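Local coordinates for putative iron-regulated protein A (Parabacteroides distasonis ATCC 8503, PDB 4ECG) that binds calcium ions and is a putative metalloendopeptidase of the imelysin-like M75 family, related to iron-regulated protein A, at residues I66-S70 against K71-A75; G147-T150 against A151-M154; P161-L164 against E165-P168; E175-K178 against L179-R183. One frame throughout, in Å; residues are numbered along the deposited sequence.

Contact 1. Residues I66-S70 against K71-A75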
ATOM      1  N   ILE A  66       8.158 -24.110  -7.650  1.00 43.79           N
ATOM      2  CA  ILE A  66       8.906 -24.927  -6.678  1.00 44.03           C
ATOM      3  C   ILE A  66       8.982 -26.375  -7.135  1.00 45.89           C
ATOM      4  O   ILE A  66      10.075 -26.944  -7.191  1.00 47.65           O
ATOM      5  CB  ILE A  66       8.383 -24.785  -5.244  1.00 45.07           C
ATOM      6  CG1 ILE A  66       8.759 -23.372  -4.755  1.00 44.03           C
ATOM      7  CG2 ILE A  66       8.990 -25.867  -4.354  1.00 42.97           C
ATOM      8  CD1 ILE A  66       8.086 -22.936  -3.455  1.00 42.03           C
ATOM      9  N   ALA A  67       7.848 -26.921  -7.577  1.00 46.96           N
ATOM     10  CA  ALA A  67       7.748 -28.301  -8.086  1.00 47.57           C
ATOM     11  C   ALA A  67       8.625 -28.612  -9.315  1.00 49.95           C
ATOM     12  O   ALA A  67       9.051 -29.774  -9.481  1.00 49.85           O
ATOM     13  CB  ALA A  67       6.270 -28.714  -8.332  1.00 44.21           C
ATOM     14  N   SER A  68       8.946 -27.619 -10.156  1.00 50.09           N
ATOM     15  CA  SER A  68       9.573 -27.944 -11.505  1.00 49.04           C
ATOM     16  C   SER A  68      10.989 -27.484 -11.736  1.00 48.19           C
ATOM     17  O   SER A  68      11.737 -28.109 -12.478  1.00 50.04           O
ATOM     18  CB  SER A  68       8.785 -27.247 -12.615  1.00 51.19           C
ATOM     19  OG  SER A  68       8.842 -25.824 -12.418  1.00 49.74           O
ATOM     20  N   GLY A  69      11.335 -26.342 -11.163  1.00 47.78           N
ATOM     21  CA  GLY A  69      12.590 -25.679 -11.451  1.00 48.33           C
ATOM     22  C   GLY A  69      12.609 -24.966 -12.804  1.00 52.15           C
ATOM     23  O   GLY A  69      13.656 -24.535 -13.244  1.00 48.50           O
ATOM     24  N   SER A  70      11.441 -24.810 -13.428  1.00 53.39           N
ATOM     25  CA  SER A  70      11.338 -24.245 -14.768  1.00 56.57           C
ATOM     26  C   SER A  70      11.548 -22.740 -14.742  1.00 53.33           C
ATOM     27  O   SER A  70      10.928 -22.048 -13.942  1.00 52.44           O
ATOM     28  CB  SER A  70       9.950 -24.559 -15.362  1.00 58.79           C
ATOM     29  OG  SER A  70       9.664 -23.741 -16.468  1.00 63.29           O
ATOM     30  N   LYS A  71      12.418 -22.250 -15.623  1.00 53.76           N
ATOM     31  CA  LYS A  71      12.558 -20.810 -15.932  1.00 55.51           C
ATOM     32  C   LYS A  71      11.221 -20.115 -16.365  1.00 49.98           C
ATOM     33  O   LYS A  71      10.962 -19.034 -15.953  1.00 48.05           O
ATOM     34  CB  LYS A  71      13.730 -20.613 -16.933  1.00 61.00           C
ATOM     35  CG  LYS A  71      13.660 -19.423 -17.880  1.00 69.46           C
ATOM     36  CD  LYS A  71      14.934 -19.276 -18.740  1.00 77.97           C
ATOM     37  CE  LYS A  71      14.640 -18.899 -20.211  1.00 86.38           C
ATOM     38  NZ  LYS A  71      14.408 -17.428 -20.387  1.00 83.14           N
ATOM     39  N   ASN A  72      10.378 -20.745 -17.167  1.00 52.44           N
ATOM     40  CA  ASN A  72       9.090 -20.153 -17.517  1.00 56.16           C
ATOM     41  C   ASN A  72       8.143 -20.035 -16.309  1.00 55.70           C
ATOM     42  O   ASN A  72       7.461 -18.990 -16.164  1.00 55.86           O
ATOM     43  CB  ASN A  72       8.397 -20.888 -18.695  1.00 60.87           C
ATOM     44  CG  ASN A  72       9.217 -20.846 -19.979  1.00 62.14           C
ATOM     45  OD1 ASN A  72      10.062 -19.979 -20.164  1.00 63.27           O
ATOM     46  ND2 ASN A  72       8.999 -21.804 -20.841  1.00 60.46           N
ATOM     47  N   ASP A  73       8.158 -21.062 -15.431  1.00 51.79           N
ATOM     48  CA  ASP A  73       7.333 -21.079 -14.216  1.00 50.49           C
ATOM     49  C   ASP A  73       7.780 -19.983 -13.237  1.00 46.17           C
ATOM     50  O   ASP A  73       6.957 -19.375 -12.584  1.00 42.49           O
ATOM     51  CB  ASP A  73       7.352 -22.457 -13.534  1.00 52.64           C
ATOM     52  CG  ASP A  73       6.675 -23.534 -14.365  1.00 59.75           C
ATOM     53  OD1 ASP A  73       6.058 -23.232 -15.414  1.00 65.32           O
ATOM     54  OD2 ASP A  73       6.757 -24.710 -13.976  1.00 66.25           O
ATOM     55  N   LEU A  74       9.083 -19.748 -13.174  1.00 43.97           N
ATOM     56  CA  LEU A  74       9.651 -18.669 -12.412  1.00 44.05           C
ATOM     57  C   LEU A  74       9.185 -17.313 -12.933  1.00 47.03           C
ATOM     58  O   LEU A  74       8.658 -16.505 -12.146  1.00 46.71           O
ATOM     59  CB  LEU A  74      11.184 -18.715 -12.440  1.00 44.04           C
ATOM     60  CG  LEU A  74      11.906 -17.643 -11.559  1.00 43.33           C
ATOM     61  CD1 LEU A  74      11.500 -17.598 -10.077  1.00 43.92           C
ATOM     62  CD2 LEU A  74      13.394 -17.816 -11.603  1.00 41.54           C
ATOM     63  N   ALA A  75       9.392 -17.066 -14.232  1.00 47.06           N
ATOM     64  CA  ALA A  75       8.906 -15.822 -14.875  1.00 48.31           C
ATOM     65  C   ALA A  75       7.441 -15.593 -14.553  1.00 47.91           C
ATOM     66  O   ALA A  75       7.061 -14.440 -14.231  1.00 47.55           O
ATOM     67  CB  ALA A  75       9.137 -15.830 -16.408  1.00 45.13           C
TER
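Ser70 reaches into the first turn of the helix that follows it, where its OG accepts the N-H of Asp73 at 3.2 Å. That bond is fairly straight, 164° at the hydrogen. A chi1 of 164° carries the hydroxyl away from the residue's own N, where it faces the amides of the new turn. The same residue contributes its carbonyl: Leu74 N bonds to Ser70 O at 3.0 Å, so one serine serves two successive amides. The example is an N-cap at the joint where helix 29-68 ends and helix 71-89 begins, with Gly69, at a phi of 76°, turning the chain between them. Asp73, in the first turn of the new helix, lays its carboxylate back along the joint, and its OD2 packs 3.5 Å from Ser70 CB. The same oxygen stands 2.8 Å from Ser68 OG, although Lys64 O competes for that hydroxyl's single proton. Ser68 OG also accepts the N-H of Ser70 at 3.0 Å, closing an ST turn just before the cap. A negative group at this end of a helix probably gains from the helix dipole. If an alanine replaced Asp73, Ser68 OG would probably be left without its carboxylate neighbour and the flank of Ser70 CB would be less covered. The side chain of Lys71 leaves the joint and runs outward, its nearest atom, CD, about 6 Å from the calcium held by Asp163 and Glu165.

Contact 2. Residues G147-T150 against A151-M154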
ATOM      1  N   GLY A 147       7.013 -12.037   4.192  1.00 40.78           N
ATOM      2  CA  GLY A 147       6.257 -10.995   3.498  1.00 44.45           C
ATOM      3  C   GLY A 147       6.702 -10.839   2.054  1.00 47.82           C
ATOM      4  O   GLY A 147       7.591 -11.595   1.597  1.00 43.12           O
ATOM      5  N   PHE A 148       6.072  -9.872   1.366  1.00 44.64           N
ATOM      6  CA  PHE A 148       6.313  -9.582  -0.064  1.00 47.56           C
ATOM      7  C   PHE A 148       7.803  -9.456  -0.417  1.00 43.39           C
ATOM      8  O   PHE A 148       8.255  -9.927  -1.447  1.00 40.02           O
ATOM      9  CB  PHE A 148       5.689  -8.261  -0.469  1.00 44.25           C
ATOM     10  CG  PHE A 148       4.275  -8.341  -0.935  1.00 42.09           C
ATOM     11  CD1 PHE A 148       3.995  -8.573  -2.247  1.00 41.69           C
ATOM     12  CD2 PHE A 148       3.239  -8.058  -0.070  1.00 43.28           C
ATOM     13  CE1 PHE A 148       2.709  -8.575  -2.701  1.00 43.75           C
ATOM     14  CE2 PHE A 148       1.942  -8.056  -0.505  1.00 43.05           C
ATOM     15  CZ  PHE A 148       1.684  -8.327  -1.834  1.00 41.33           C
ATOM     16  N   HIS A 149       8.553  -8.838   0.458  1.00 40.22           N
ATOM     17  CA  HIS A 149       9.940  -8.529   0.110  1.00 42.38           C
ATOM     18  C   HIS A 149      10.892  -9.674   0.307  1.00 41.67           C
ATOM     19  O   HIS A 149      11.938  -9.714  -0.331  1.00 40.21           O
ATOM     20  CB  HIS A 149      10.398  -7.250   0.811  1.00 41.25           C
ATOM     21  CG  HIS A 149       9.573  -6.034   0.419  1.00 44.10           C
ATOM     22  ND1 HIS A 149       9.502  -5.585  -0.853  1.00 47.92           N
ATOM     23  CD2 HIS A 149       8.726  -5.241   1.160  1.00 48.28           C
ATOM     24  CE1 HIS A 149       8.674  -4.549  -0.905  1.00 52.33           C
ATOM     25  NE2 HIS A 149       8.200  -4.328   0.332  1.00 50.78           N
ATOM     26  N   THR A 150      10.541 -10.641   1.152  1.00 41.33           N
ATOM     27  CA  THR A 150      11.396 -11.805   1.304  1.00 42.01           C
ATOM     28  C   THR A 150      11.198 -12.675   0.032  1.00 41.05           C
ATOM     29  O   THR A 150      12.170 -13.141  -0.541  1.00 48.26           O
ATOM     30  CB  THR A 150      11.130 -12.597   2.615  1.00 40.86           C
ATOM     31  OG1 THR A 150      11.413 -11.769   3.733  1.00 39.28           O
ATOM     32  CG2 THR A 150      11.999 -13.855   2.706  1.00 40.53           C
ATOM     33  N   ALA A 151       9.955 -12.893  -0.381  1.00 39.38           N
ATOM     34  CA  ALA A 151       9.622 -13.572  -1.644  1.00 41.94           C
ATOM     35  C   ALA A 151      10.339 -12.845  -2.827  1.00 41.92           C
ATOM     36  O   ALA A 151      11.014 -13.468  -3.611  1.00 46.13           O
ATOM     37  CB  ALA A 151       8.091 -13.617  -1.833  1.00 36.73           C
ATOM     38  N   GLU A 152      10.273 -11.519  -2.846  1.00 43.06           N
ATOM     39  CA  GLU A 152      10.855 -10.681  -3.900  1.00 42.77           C
ATOM     40  C   GLU A 152      12.320 -10.947  -4.024  1.00 45.85           C
ATOM     41  O   GLU A 152      12.851 -11.101  -5.143  1.00 41.01           O
ATOM     42  CB  GLU A 152      10.650  -9.191  -3.544  1.00 43.64           C
ATOM     43  CG  GLU A 152      10.913  -8.201  -4.675  1.00 44.90           C
ATOM     44  CD  GLU A 152      11.069  -6.753  -4.226  1.00 46.16           C
ATOM     45  OE1 GLU A 152      11.036  -6.438  -2.983  1.00 43.84           O
ATOM     46  OE2 GLU A 152      11.270  -5.943  -5.148  1.00 41.88           O
ATOM     47  N   LYS A 153      12.980 -10.983  -2.862  1.00 44.98           N
ATOM     48  CA  LYS A 153      14.425 -11.076  -2.801  1.00 45.36           C
ATOM     49  C   LYS A 153      14.872 -12.405  -3.380  1.00 44.12           C
ATOM     50  O   LYS A 153      15.924 -12.458  -3.972  1.00 47.27           O
ATOM     51  CB  LYS A 153      14.991 -10.950  -1.361  1.00 44.08           C
ATOM     52  CG  LYS A 153      16.498 -10.648  -1.378  1.00 45.98           C
ATOM     53  CD  LYS A 153      17.135 -10.519   0.024  1.00 47.65           C
ATOM     54  CE  LYS A 153      18.639 -10.182  -0.000  1.00 47.49           C
ATOM     55  NZ  LYS A 153      19.512 -11.282  -0.530  1.00 48.93           N
HETATM   56  N   MSE A 154      14.046 -13.436  -3.228  1.00 44.92           N
HETATM   57  CA  MSE A 154      14.315 -14.779  -3.739  1.00 43.41           C
HETATM   58  C   MSE A 154      13.858 -14.989  -5.189  1.00 44.29           C
HETATM   59  O   MSE A 154      14.356 -15.892  -5.833  1.00 43.13           O
HETATM   60  CB  MSE A 154      13.639 -15.823  -2.852  1.00 43.87           C
HETATM   61  CG  MSE A 154      14.098 -15.820  -1.405  1.00 44.33           C
HETATM   62 SE   MSE A 154      13.025 -16.948  -0.203  0.75 41.86          SE
HETATM   63  CE  MSE A 154      14.158 -16.711   1.322  1.00 43.01           C
TER
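His149 and Glu152 stand side by side on one turn of helix 147-155, joined by a hydrogen bond from His149 ND1 to Glu152 OE1 of 2.8 Å. The bond is nearly straight (171°). The carboxylate oxygen sits at the ring's edge in the imidazole plane, and it is met on its syn side but 33° out of the carboxylate plane. Glu152 reaches this place with CG anti to its backbone N (chi1 -167°) and an extended chain. Its other oxygen, OE2, bonds to Ser281 OG. Gly147, His149 and Glu152 make up the GxHxxE signature of imelysin-like proteins.

Backbone bonds supply the second kind of interaction. Glu152 N meets Phe148 O at 2.9 Å and Lys153 N meets His149 O at 3.0 Å, while the bond from Ala151 N to Gly147 O is weak. Apolar contact is the third: on another flank of the helix, the methyl CE of selenomethionine Met154 lies 3.8 Å from Thr150 CG2, while Thr150 OG1 turns to Arg146 O.

His149 NE2 bonds to Glu277 OE2, and its nearest side-chain atom is about 5 Å from a bound calcium, which makes the histidine a neighbour of the Glu92-Asp109 metal site. Gripped at both nitrogens, the imidazole is fixed in its rotation, and Glu152, itself tied to Ser281, is likely to hold the ring in place.

Contact 3. Residues P161-L164 against E165-P168. With CA (calcium ion), chain D.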
ATOM      1  N   PRO A 161      13.591 -11.645 -13.345  1.00 52.67           N
ATOM      2  CA  PRO A 161      13.627 -12.972 -12.783  1.00 48.19           C
ATOM      3  C   PRO A 161      15.019 -13.394 -12.502  1.00 47.02           C
ATOM      4  O   PRO A 161      15.939 -13.150 -13.282  1.00 50.70           O
ATOM      5  CB  PRO A 161      13.002 -13.808 -13.861  1.00 52.80           C
ATOM      6  CG  PRO A 161      11.986 -12.873 -14.471  1.00 52.89           C
ATOM      7  CD  PRO A 161      12.798 -11.628 -14.584  1.00 53.51           C
ATOM      8  N   ARG A 162      15.178 -14.000 -11.341  1.00 48.46           N
ATOM      9  CA  ARG A 162      16.473 -14.523 -10.907  1.00 49.76           C
ATOM     10  C   ARG A 162      16.980 -15.515 -11.904  1.00 49.59           C
ATOM     11  O   ARG A 162      16.190 -16.213 -12.551  1.00 46.79           O
ATOM     12  CB  ARG A 162      16.315 -15.168  -9.527  1.00 48.80           C
ATOM     13  CG  ARG A 162      17.494 -15.937  -8.994  1.00 48.53           C
ATOM     14  CD  ARG A 162      17.095 -16.385  -7.629  1.00 48.58           C
ATOM     15  NE  ARG A 162      18.108 -17.115  -6.899  1.00 49.19           N
ATOM     16  CZ  ARG A 162      17.986 -17.420  -5.613  1.00 50.23           C
ATOM     17  NH1 ARG A 162      16.891 -17.022  -4.949  1.00 48.92           N
ATOM     18  NH2 ARG A 162      18.932 -18.115  -4.987  1.00 48.09           N
ATOM     19  N   ASP A 163      18.285 -15.567 -12.079  1.00 53.07           N
ATOM     20  CA  ASP A 163      18.785 -16.569 -13.026  1.00 57.89           C
ATOM     21  C   ASP A 163      19.117 -17.889 -12.280  1.00 54.43           C
ATOM     22  O   ASP A 163      19.961 -17.933 -11.355  1.00 49.87           O
ATOM     23  CB  ASP A 163      19.957 -16.024 -13.838  1.00 65.72           C
ATOM     24  CG  ASP A 163      20.439 -17.005 -14.906  1.00 67.31           C
ATOM     25  OD1 ASP A 163      19.848 -16.999 -16.037  1.00 59.33           O
ATOM     26  OD2 ASP A 163      21.396 -17.764 -14.573  1.00 60.93           O
ATOM     27  N   LEU A 164      18.454 -18.973 -12.682  1.00 54.89           N
ATOM     28  CA  LEU A 164      18.559 -20.222 -11.902  1.00 53.20           C
ATOM     29  C   LEU A 164      19.949 -20.907 -11.904  1.00 55.05           C
ATOM     30  O   LEU A 164      20.234 -21.691 -10.994  1.00 52.65           O
ATOM     31  CB  LEU A 164      17.449 -21.175 -12.303  1.00 51.76           C
ATOM     32  CG  LEU A 164      16.042 -20.635 -11.987  1.00 50.87           C
ATOM     33  CD1 LEU A 164      15.014 -21.456 -12.765  1.00 50.88           C
ATOM     34  CD2 LEU A 164      15.737 -20.688 -10.493  1.00 50.54           C
ATOM     35  N   GLU A 165      20.826 -20.567 -12.868  1.00 58.94           N
ATOM     36  CA  GLU A 165      22.217 -21.107 -12.917  1.00 59.92           C
ATOM     37  C   GLU A 165      23.210 -20.035 -12.386  1.00 60.05           C
ATOM     38  O   GLU A 165      24.088 -20.369 -11.634  1.00 55.08           O
ATOM     39  CB  GLU A 165      22.584 -21.570 -14.346  1.00 59.42           C
ATOM     40  CG  GLU A 165      21.561 -22.518 -15.025  1.00 63.13           C
ATOM     41  CD  GLU A 165      20.226 -21.851 -15.467  1.00 66.35           C
ATOM     42  OE1 GLU A 165      20.246 -20.703 -15.976  1.00 68.45           O
ATOM     43  OE2 GLU A 165      19.133 -22.459 -15.322  1.00 65.37           O
ATOM     44  N   THR A 166      23.022 -18.745 -12.722  1.00 63.84           N
ATOM     45  CA  THR A 166      23.882 -17.638 -12.163  1.00 67.70           C
ATOM     46  C   THR A 166      23.787 -17.543 -10.607  1.00 64.10           C
ATOM     47  O   THR A 166      24.790 -17.400  -9.937  1.00 62.79           O
ATOM     48  CB  THR A 166      23.521 -16.226 -12.760  1.00 64.90           C
ATOM     49  OG1 THR A 166      23.680 -16.192 -14.184  1.00 68.29           O
ATOM     50  CG2 THR A 166      24.358 -15.134 -12.138  1.00 61.23           C
ATOM     51  N   SER A 167      22.580 -17.633 -10.038  1.00 63.10           N
ATOM     52  CA  SER A 167      22.395 -17.520  -8.568  1.00 62.12           C
ATOM     53  C   SER A 167      21.511 -18.657  -8.083  1.00 58.90           C
ATOM     54  O   SER A 167      20.329 -18.485  -7.840  1.00 59.55           O
ATOM     55  CB  SER A 167      21.819 -16.136  -8.162  1.00 60.14           C
ATOM     56  OG  SER A 167      21.493 -15.343  -9.308  1.00 68.47           O
ATOM     57  N   PRO A 168      22.080 -19.842  -7.962  1.00 59.66           N
ATOM     58  CA  PRO A 168      21.209 -20.998  -7.740  1.00 58.84           C
ATOM     59  C   PRO A 168      20.515 -21.030  -6.387  1.00 53.44           C
ATOM     60  O   PRO A 168      21.077 -20.672  -5.386  1.00 55.26           O
ATOM     61  CB  PRO A 168      22.175 -22.182  -7.854  1.00 62.28           C
ATOM     62  CG  PRO A 168      23.555 -21.617  -7.694  1.00 62.53           C
ATOM     63  CD  PRO A 168      23.460 -20.243  -8.289  1.00 61.63           C
TER
HETATM   64 CA    CA D 502      20.754 -18.835 -17.175  1.00 65.59          CA
HETATM   65  O   HOH W   1      18.345 -19.105 -18.201  1.00 53.51           O
HETATM   66  O   HOH W   2      21.653 -20.505 -18.424  1.00 48.51           O
HETATM   67  O   HOH W   3      22.764 -18.222 -16.432  1.00 43.40           O
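Ser167 N bonds to Asp163 O at 2.9 Å, closing a single helix-like turn in the loop between strand 160-161 and helix 171-196. Together with the side-chain bonds of Asp163 to the following amides, this makes an Asx motif, here doubling as a calcium site. Asp163 has CG anti to its backbone N (chi1 -176°), which swings the carboxylate over the turn. Its OD2 accepts from Thr166 N at 2.7 Å, nearly along the C-O bond direction, and from Thr166 OG1 at 2.8 Å, from above the carboxylate plane; a weak bond from Glu165 N adds a third donor. This oxygen is only a distant metal ligand, whereas Asp163 OD1 binds the calcium at 2.3 Å. Glu165 folds at chi2 to bring OE1 to the ion at 2.3 Å, its carboxylate nearly perpendicular to that of Asp163 (85°), and three waters complete the ligands found in the model. Positive charge on the metal probably offsets the crowding of two acidic groups. On the turn's other flank Arg162 runs extended, and its NE donates to Ser167 O at 2.8 Å, in both the guanidinium and the carbonyl plane. NH2 adds weak bonds to Ser167 O and Pro168 O, while NH1 makes a salt bridge with Glu173. A leucine at Arg162 would probably leave Ser167 O without its in-plane donor and Glu173 without its positive mate. Ser167 OG, covered by the turn, finds no polar partner in the model; it sits 3.6 Å from Asp163 O.

Contact 4. Residues E175-K178 against L179-R183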
ATOM      1  N   GLU A 175      11.992 -24.086   0.133  1.00 44.53           N
ATOM      2  CA  GLU A 175      10.975 -24.311   1.131  1.00 45.64           C
ATOM      3  C   GLU A 175      10.616 -22.971   1.858  1.00 44.46           C
ATOM      4  O   GLU A 175       9.448 -22.697   2.200  1.00 40.84           O
ATOM      5  CB  GLU A 175      11.433 -25.406   2.094  1.00 47.72           C
ATOM      6  CG  GLU A 175      10.354 -25.784   3.085  1.00 56.64           C
ATOM      7  CD  GLU A 175       9.072 -26.395   2.459  1.00 65.76           C
ATOM      8  OE1 GLU A 175       9.170 -26.999   1.324  1.00 66.37           O
ATOM      9  OE2 GLU A 175       7.978 -26.276   3.131  1.00 65.60           O
ATOM     10  N   TYR A 176      11.622 -22.111   2.045  1.00 41.01           N
ATOM     11  CA  TYR A 176      11.421 -20.826   2.694  1.00 39.94           C
ATOM     12  C   TYR A 176      10.420 -20.025   1.852  1.00 40.15           C
ATOM     13  O   TYR A 176       9.398 -19.604   2.343  1.00 42.03           O
ATOM     14  CB  TYR A 176      12.805 -20.163   2.845  1.00 41.16           C
ATOM     15  CG  TYR A 176      12.917 -18.987   3.811  1.00 44.34           C
ATOM     16  CD1 TYR A 176      11.839 -18.118   4.076  1.00 42.55           C
ATOM     17  CD2 TYR A 176      14.121 -18.710   4.429  1.00 45.38           C
ATOM     18  CE1 TYR A 176      11.978 -17.009   4.892  1.00 41.75           C
ATOM     19  CE2 TYR A 176      14.238 -17.622   5.265  1.00 46.67           C
ATOM     20  CZ  TYR A 176      13.169 -16.791   5.509  1.00 41.39           C
ATOM     21  OH  TYR A 176      13.341 -15.751   6.396  1.00 42.41           O
ATOM     22  N   LEU A 177      10.695 -19.907   0.551  1.00 42.86           N
ATOM     23  CA  LEU A 177       9.840 -19.242  -0.429  1.00 42.83           C
ATOM     24  C   LEU A 177       8.394 -19.763  -0.384  1.00 43.77           C
ATOM     25  O   LEU A 177       7.444 -18.973  -0.475  1.00 45.31           O
ATOM     26  CB  LEU A 177      10.412 -19.389  -1.843  1.00 40.11           C
ATOM     27  CG  LEU A 177       9.597 -18.807  -3.033  1.00 45.03           C
ATOM     28  CD1 LEU A 177       9.338 -17.294  -2.826  1.00 40.02           C
ATOM     29  CD2 LEU A 177      10.221 -19.113  -4.429  1.00 40.06           C
ATOM     30  N   LYS A 178       8.224 -21.065  -0.266  1.00 41.80           N
ATOM     31  CA  LYS A 178       6.894 -21.672  -0.161  1.00 44.18           C
ATOM     32  C   LYS A 178       6.212 -21.213   1.129  1.00 47.29           C
ATOM     33  O   LYS A 178       5.045 -20.813   1.104  1.00 52.24           O
ATOM     34  CB  LYS A 178       7.000 -23.188  -0.145  1.00 49.16           C
ATOM     35  CG  LYS A 178       5.688 -23.961  -0.271  1.00 57.07           C
ATOM     36  CD  LYS A 178       5.812 -25.431   0.129  1.00 63.47           C
ATOM     37  CE  LYS A 178       5.953 -26.416  -1.034  1.00 73.82           C
ATOM     38  NZ  LYS A 178       6.329 -27.809  -0.542  1.00 76.89           N
ATOM     39  N   LEU A 179       6.943 -21.220   2.246  1.00 42.89           N
ATOM     40  CA  LEU A 179       6.337 -20.871   3.535  1.00 44.81           C
ATOM     41  C   LEU A 179       5.924 -19.395   3.609  1.00 44.36           C
ATOM     42  O   LEU A 179       4.847 -19.072   4.093  1.00 39.85           O
ATOM     43  CB  LEU A 179       7.254 -21.251   4.700  1.00 47.03           C
ATOM     44  CG  LEU A 179       7.372 -22.755   4.903  1.00 48.17           C
ATOM     45  CD1 LEU A 179       8.594 -23.020   5.757  1.00 49.17           C
ATOM     46  CD2 LEU A 179       6.088 -23.293   5.544  1.00 50.45           C
ATOM     47  N   VAL A 180       6.795 -18.534   3.082  1.00 39.95           N
ATOM     48  CA  VAL A 180       6.517 -17.165   2.977  1.00 39.47           C
ATOM     49  C   VAL A 180       5.249 -16.891   2.143  1.00 43.66           C
ATOM     50  O   VAL A 180       4.383 -16.117   2.560  1.00 40.31           O
ATOM     51  CB  VAL A 180       7.757 -16.457   2.445  1.00 40.38           C
ATOM     52  CG1 VAL A 180       7.383 -15.109   1.890  1.00 38.22           C
ATOM     53  CG2 VAL A 180       8.865 -16.435   3.545  1.00 35.38           C
ATOM     54  N   SER A 181       5.121 -17.582   1.009  1.00 43.65           N
ATOM     55  CA  SER A 181       3.994 -17.425   0.134  1.00 42.98           C
ATOM     56  C   SER A 181       2.693 -18.033   0.725  1.00 42.73           C
ATOM     57  O   SER A 181       1.629 -17.457   0.512  1.00 41.29           O
ATOM     58  CB  SER A 181       4.290 -18.065  -1.220  1.00 45.27           C
ATOM     59  OG  SER A 181       5.513 -17.633  -1.779  1.00 43.85           O
ATOM     60  N   GLU A 182       2.771 -19.136   1.475  1.00 46.35           N
ATOM     61  CA  GLU A 182       1.605 -19.651   2.258  1.00 50.62           C
ATOM     62  C   GLU A 182       1.099 -18.567   3.190  1.00 47.26           C
ATOM     63  O   GLU A 182      -0.079 -18.360   3.355  1.00 48.58           O
ATOM     64  CB  GLU A 182       1.967 -20.850   3.152  1.00 53.47           C
ATOM     65  CG  GLU A 182       1.816 -22.202   2.486  1.00 69.10           C
ATOM     66  CD  GLU A 182       2.524 -23.379   3.209  1.00 72.30           C
ATOM     67  OE1 GLU A 182       2.487 -23.484   4.478  1.00 77.35           O
ATOM     68  OE2 GLU A 182       3.087 -24.204   2.457  1.00 64.64           O
ATOM     69  N   ARG A 183       2.028 -17.906   3.847  1.00 45.21           N
ATOM     70  CA  ARG A 183       1.670 -16.952   4.842  1.00 45.94           C
ATOM     71  C   ARG A 183       1.168 -15.648   4.166  1.00 45.24           C
ATOM     72  O   ARG A 183       0.267 -15.002   4.696  1.00 44.13           O
ATOM     73  CB  ARG A 183       2.851 -16.714   5.796  1.00 44.56           C
ATOM     74  CG  ARG A 183       2.585 -15.606   6.822  1.00 48.85           C
ATOM     75  CD  ARG A 183       1.374 -15.986   7.672  1.00 47.61           C
ATOM     76  NE  ARG A 183       1.154 -15.137   8.838  1.00 50.31           N
ATOM     77  CZ  ARG A 183       1.655 -15.360  10.066  1.00 50.36           C
ATOM     78  NH1 ARG A 183       2.442 -16.358  10.326  1.00 48.22           N
ATOM     79  NH2 ARG A 183       1.370 -14.543  11.055  1.00 50.65           N
TER
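Lys178 and Glu182 sit one turn apart on helix 171-196, and the lysine can be traced outward atom by atom. Its CB leaves the helix beside Ile66 of helix 29-68. CG and CD then pass the Glu182 carboxylate, with CG 3.8 Å from OE2. A bend at chi3 (-100°) carries the tip the other way, and NZ ends 3.5 Å from Glu175 OE1 in a weak salt bridge. The ammonium thus prefers the acid one turn earlier, though it probably also eases the nearness of the two like-charged carboxylates. Glu182 makes a long, weak ion pair with Lys59 instead.

Elsewhere on the cylinder the contacts change character. Val180 CG2 meets the Tyr176 ring at its edge, in the ring plane, 3.4 Å from CE1; the phenol oxygen bonds to Leu145 O. Ser181, with OG beside its backbone N (chi1 -51°), folds back so that OG donates to Leu177 O at 2.7 Å. Ser181 N reaches the same carbonyl from the opposite face, giving it two donors, and Tyr58 OH bonds to the hydroxyl as well.

This amphipathic pattern fits a helix in a bundle: Lys178 and Ser181 lie against helix 29-68, while Tyr176 is wedged between helix 147-155, at Thr150 and Met154, and helix 115-124, at Ile118, Ile121 and Ile122.

In the fold
The four local contacts grade from surface to core. Contacts 1 and 3 lie at the periphery, where serine and aspartate side chains bond the amides of new turns, and they touch through Leu74 and Leu164. Contact 2 is buried and sets its polar pair beside another calcium site; contact 4, partly buried, combines a weak outer salt bridge with inward apolar packing. Helix 147-155 and helix 171-196 meet where Met154 CE packs on Tyr176. Met154 O also probably bonds to Arg162 NH1, linking contact 2 to contact 3. Ile66 of contact 1 packs on Lys178 of contact 4, joining helix 29-68 to the same bundle.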